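Local coordinates for arginyl-trna synthetase (Thermus thermophilus, PDB 1IQ0), which probably catalyses the ATP-dependent attachment of L-arginine to tRNA(Arg), as a monomeric class I aminoacyl-tRNA synthetase, at residues A[254-259]-A[308-313]; A[418-423]-A[431-436]. All coordinates share one frame; numbering follows the deposited sequence.

Both contacts join two helices, and both belong to the class I catalytic domain. Contact 1 comes first along the chain and closes before contact 2 opens. It pairs helix 248-256 with helix 301-312, with 48 residues between its two segments. Contact 2 pairs the consecutive helices 405-423 and 430-448 across a short loop. The centres are 52 Å apart, and the nearest atoms are about 28 Å apart, so the two do not touch. They sit on opposite sides of the chain's centre. At contact 1, helix 301-312 lies on strands 104-108 and 348-354 of the large mixed sheet. At contact 2, Met436 touches Pro587 and Pro589 of the DALR anticodon-binding domain, and its O accepts a hydrogen bond from Gln474 NE2.

Contact 1: A[254-259]-A[308-313]; sequences ALLEQS and FQFWKM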
# COMPACT_ATOMS: atom_id res chain seq x y z
N ALA A 254 10.34 21.23 -23.97
CA ALA A 254 9.81 22.39 -24.67
C ALA A 254 8.83 23.15 -23.80
O ALA A 254 8.80 24.38 -23.82
CB ALA A 254 9.13 21.96 -25.97
N LEU A 255 8.02 22.43 -23.03
CA LEU A 255 7.05 23.09 -22.16
C LEU A 255 7.78 23.83 -21.04
O LEU A 255 7.44 24.97 -20.72
CB LEU A 255 6.08 22.05 -21.59
CG LEU A 255 5.01 22.53 -20.61
CD1 LEU A 255 4.18 23.65 -21.23
CD2 LEU A 255 4.13 21.35 -20.22
N LEU A 256 8.80 23.21 -20.46
CA LEU A 256 9.56 23.84 -19.38
C LEU A 256 10.36 25.07 -19.80
O LEU A 256 10.44 26.06 -19.06
CB LEU A 256 10.50 22.81 -18.73
CG LEU A 256 9.78 21.73 -17.92
CD1 LEU A 256 10.76 20.63 -17.51
CD2 LEU A 256 9.15 22.39 -16.71
N GLU A 257 10.95 25.03 -21.00
CA GLU A 257 11.74 26.17 -21.47
C GLU A 257 10.90 27.43 -21.67
O GLU A 257 11.44 28.50 -21.92
CB GLU A 257 12.47 25.83 -22.77
CG GLU A 257 13.48 24.70 -22.62
CD GLU A 257 14.31 24.48 -23.87
OE1 GLU A 257 15.15 25.36 -24.18
OE2 GLU A 257 14.13 23.44 -24.55
N GLN A 258 9.58 27.29 -21.57
CA GLN A 258 8.68 28.43 -21.71
C GLN A 258 8.74 29.26 -20.43
O GLN A 258 8.37 30.43 -20.41
CB GLN A 258 7.24 27.97 -21.92
CG GLN A 258 6.90 27.54 -23.33
CD GLN A 258 5.52 26.93 -23.43
OE1 GLN A 258 4.55 27.44 -22.85
NE2 GLN A 258 5.41 25.84 -24.18
N SER A 259 9.19 28.62 -19.35
CA SER A 259 9.30 29.28 -18.06
C SER A 259 10.54 30.16 -17.96
O SER A 259 11.61 29.79 -18.43
CB SER A 259 9.35 28.24 -16.94
OG SER A 259 9.65 28.85 -15.70
N PHE A 308 7.64 12.00 -17.61
CA PHE A 308 6.75 10.91 -17.25
C PHE A 308 5.65 11.38 -16.29
O PHE A 308 4.49 11.02 -16.44
CB PHE A 308 7.58 9.77 -16.63
CG PHE A 308 6.83 8.47 -16.48
CD1 PHE A 308 5.87 8.08 -17.41
CD2 PHE A 308 7.14 7.59 -15.44
CE1 PHE A 308 5.24 6.84 -17.31
CE2 PHE A 308 6.52 6.35 -15.33
CZ PHE A 308 5.56 5.98 -16.27
N GLN A 309 6.03 12.18 -15.29
CA GLN A 309 5.06 12.71 -14.34
C GLN A 309 4.01 13.54 -15.09
O GLN A 309 2.83 13.48 -14.78
CB GLN A 309 5.75 13.61 -13.31
CG GLN A 309 4.83 14.19 -12.24
CD GLN A 309 4.29 13.13 -11.30
OE1 GLN A 309 5.00 12.19 -10.92
NE2 GLN A 309 3.03 13.27 -10.89
N PHE A 310 4.46 14.32 -16.07
CA PHE A 310 3.56 15.15 -16.86
C PHE A 310 2.52 14.31 -17.60
O PHE A 310 1.35 14.68 -17.68
CB PHE A 310 4.36 16.00 -17.86
CG PHE A 310 4.94 17.27 -17.28
CD1 PHE A 310 5.55 18.21 -18.10
CD2 PHE A 310 4.87 17.52 -15.91
CE1 PHE A 310 6.09 19.39 -17.58
CE2 PHE A 310 5.40 18.70 -15.37
CZ PHE A 310 6.01 19.64 -16.21
N TRP A 311 2.95 13.17 -18.14
CA TRP A 311 2.04 12.29 -18.86
C TRP A 311 1.04 11.68 -17.89
O TRP A 311 -0.15 11.60 -18.19
CB TRP A 311 2.82 11.16 -19.55
CG TRP A 311 1.92 10.09 -20.12
CD1 TRP A 311 1.23 10.13 -21.30
CD2 TRP A 311 1.56 8.86 -19.48
NE1 TRP A 311 0.46 8.99 -21.44
CE2 TRP A 311 0.65 8.20 -20.34
CE3 TRP A 311 1.92 8.25 -18.28
CZ2 TRP A 311 0.09 6.95 -20.02
CZ3 TRP A 311 1.37 7.01 -17.96
CH2 TRP A 311 0.46 6.38 -18.82
N LYS A 312 1.51 11.24 -16.73
CA LYS A 312 0.65 10.64 -15.72
C LYS A 312 -0.52 11.55 -15.36
O LYS A 312 -1.64 11.08 -15.15
CB LYS A 312 1.44 10.32 -14.45
CG LYS A 312 2.43 9.17 -14.57
CD LYS A 312 3.08 8.87 -13.22
CE LYS A 312 3.96 7.63 -13.25
NZ LYS A 312 4.63 7.45 -11.92
N MET A 313 -0.25 12.85 -15.28
CA MET A 313 -1.29 13.81 -14.92
C MET A 313 -1.98 14.47 -16.12
O MET A 313 -2.70 15.45 -15.96
CB MET A 313 -0.71 14.88 -13.97
CG MET A 313 -0.26 14.27 -12.62
SD MET A 313 0.55 15.42 -11.48
CE MET A 313 -0.27 14.98 -9.88
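Leu255 and Leu256 meet the ring of Phe310 in an apolar helix-to-helix contact of the Rossmann-like (HUP) catalytic domain of class I synthetases. The contact joins the C-terminal part of helix 248-256 to the end of helix 301-312, which packs on the parallel part of the central sheet. Leu255 CD2 lies 3.8 Å from Phe310 CE1, and its side chain crosses the ring at a slant. Leu256 CD2 comes from farther along its helix and stands 4.2 Å from Phe310 CZ. The first torsion of Phe310 (chi1 -82°) sets CG opposite its carbonyl carbon and sends the ring out to both leucines. Ile315 adds to the apolar surface on Leu255, and Met276 of strand 274-277 does so on Leu256.

No hydrogen bond crosses between the segments. Ser259 N bonds to Leu256 O at 2.9 Å and closes a type I turn from Leu256 to Ser259. Lys312 reaches Glu108 in a salt bridge, and Gln309 NE2 bonds to Thr349 OG1. The same Gln309 NE2 makes a weak hydrogen bond to Met313 SD at 3.3 Å, with an N-H...S angle of 157°.

Contact 2: A[418-423]-A[431-436]; sequences AIVEEK and EEAARM
Val420 and Ala434 mark the nearest approach of the two backbones, with their CA atoms 6.5 Å apart. The two helical segments run at a steep angle to each other, and one valine meets two successive alanines. No hydrogen bond spans them.

Val420 carries the contact, and both its methyl groups are used. Val420 CG1, anti to the backbone N (chi1 177°), lies 4.0 Å from Ala433 CB. Val420 CG2 faces the backbone of Ala434, 4.2 Å from its N. The small alanine side chains let the valine come close to the helix backbone. His427 of the connecting loop also lies against Ala433.

Charged groups lie away from this apolar patch. Arg435 NE makes a salt bridge to Glu432 OE1 at 2.8 Å, with an N-H...O angle of 158°. The N-H meets OE1 on its syn side, somewhat out of the carboxylate plane, while OE1 stays near the guanidinium plane. Arg417, on the helix of Val420, bridges to Glu421 of its own helix and to Glu431 of the other.

Strand 380-390, these two helices, strand 455-457 and helix 459-463 follow in beta-alpha-alpha-beta-alpha order, consistent with the stem-contact fold of class I synthetases.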
# COMPACT_ATOMS: atom_id res chain seq x y z
N ALA A 418 4.14 -27.82 6.57
CA ALA A 418 4.37 -28.65 7.75
C ALA A 418 3.42 -28.26 8.87
O ALA A 418 2.93 -29.11 9.61
CB ALA A 418 5.82 -28.52 8.21
N ILE A 419 3.15 -26.96 8.99
CA ILE A 419 2.26 -26.46 10.03
C ILE A 419 0.82 -26.94 9.81
O ILE A 419 0.11 -27.24 10.77
CB ILE A 419 2.26 -24.91 10.07
CG1 ILE A 419 3.68 -24.41 10.37
CG2 ILE A 419 1.31 -24.41 11.15
CD1 ILE A 419 3.81 -22.89 10.32
N VAL A 420 0.40 -27.00 8.55
CA VAL A 420 -0.95 -27.44 8.22
C VAL A 420 -1.12 -28.95 8.40
O VAL A 420 -2.22 -29.44 8.63
CB VAL A 420 -1.32 -27.05 6.77
CG1 VAL A 420 -2.70 -27.58 6.42
CG2 VAL A 420 -1.28 -25.54 6.61
N GLU A 421 -0.01 -29.69 8.31
CA GLU A 421 -0.05 -31.13 8.47
C GLU A 421 -0.32 -31.57 9.91
O GLU A 421 -0.91 -32.62 10.14
CB GLU A 421 1.26 -31.76 7.99
CG GLU A 421 1.37 -31.91 6.48
CD GLU A 421 0.40 -32.94 5.93
OE1 GLU A 421 0.36 -33.11 4.70
OE2 GLU A 421 -0.31 -33.58 6.74
N GLU A 422 0.11 -30.75 10.87
CA GLU A 422 -0.07 -31.08 12.27
C GLU A 422 -1.32 -30.47 12.89
O GLU A 422 -2.07 -31.15 13.60
CB GLU A 422 1.15 -30.67 13.08
CG GLU A 422 1.36 -29.17 13.19
CD GLU A 422 2.46 -28.80 14.15
OE1 GLU A 422 2.71 -27.59 14.34
OE2 GLU A 422 3.08 -29.72 14.73
N LYS A 423 -1.55 -29.18 12.65
CA LYS A 423 -2.71 -28.50 13.21
C LYS A 423 -4.03 -28.96 12.62
O LYS A 423 -5.09 -28.76 13.22
CB LYS A 423 -2.57 -26.99 13.04
CG LYS A 423 -1.54 -26.35 13.96
CD LYS A 423 -1.56 -24.84 13.82
CE LYS A 423 -0.54 -24.17 14.73
NZ LYS A 423 -0.86 -24.34 16.18
N GLU A 431 -2.27 -28.13 0.23
CA GLU A 431 -1.39 -27.26 -0.53
C GLU A 431 -1.96 -25.84 -0.64
O GLU A 431 -1.25 -24.86 -0.42
CB GLU A 431 -1.14 -27.83 -1.93
CG GLU A 431 -0.10 -27.04 -2.72
CD GLU A 431 1.18 -26.82 -1.93
OE1 GLU A 431 1.82 -27.82 -1.54
OE2 GLU A 431 1.55 -25.65 -1.70
N GLU A 432 -3.24 -25.74 -0.97
CA GLU A 432 -3.88 -24.44 -1.08
C GLU A 432 -3.83 -23.75 0.29
O GLU A 432 -3.62 -22.53 0.37
CB GLU A 432 -5.34 -24.59 -1.53
CG GLU A 432 -6.09 -23.27 -1.57
CD GLU A 432 -5.57 -22.32 -2.64
OE1 GLU A 432 -4.34 -22.22 -2.83
OE2 GLU A 432 -6.41 -21.66 -3.29
N ALA A 433 -4.02 -24.52 1.35
CA ALA A 433 -3.98 -23.99 2.71
C ALA A 433 -2.59 -23.45 3.03
O ALA A 433 -2.45 -22.38 3.62
CB ALA A 433 -4.36 -25.07 3.71
N ALA A 434 -1.56 -24.20 2.64
CA ALA A 434 -0.18 -23.78 2.89
C ALA A 434 0.15 -22.51 2.10
O ALA A 434 0.82 -21.62 2.62
CB ALA A 434 0.78 -24.90 2.51
N ARG A 435 -0.32 -22.43 0.86
CA ARG A 435 -0.07 -21.26 0.02
C ARG A 435 -0.64 -20.00 0.67
O ARG A 435 0.03 -18.96 0.72
CB ARG A 435 -0.70 -21.44 -1.36
CG ARG A 435 -0.37 -20.31 -2.34
CD ARG A 435 -1.20 -20.41 -3.62
NE ARG A 435 -2.61 -20.08 -3.39
CZ ARG A 435 -3.05 -18.85 -3.13
NH1 ARG A 435 -2.21 -17.83 -3.07
NH2 ARG A 435 -4.35 -18.65 -2.91
N MET A 436 -1.87 -20.10 1.16
CA MET A 436 -2.53 -18.97 1.78
C MET A 436 -1.80 -18.49 3.02
O MET A 436 -1.65 -17.29 3.24
CB MET A 436 -3.97 -19.33 2.14
CG MET A 436 -4.86 -19.53 0.93
SD MET A 436 -6.61 -19.59 1.34
CE MET A 436 -7.31 -19.89 -0.29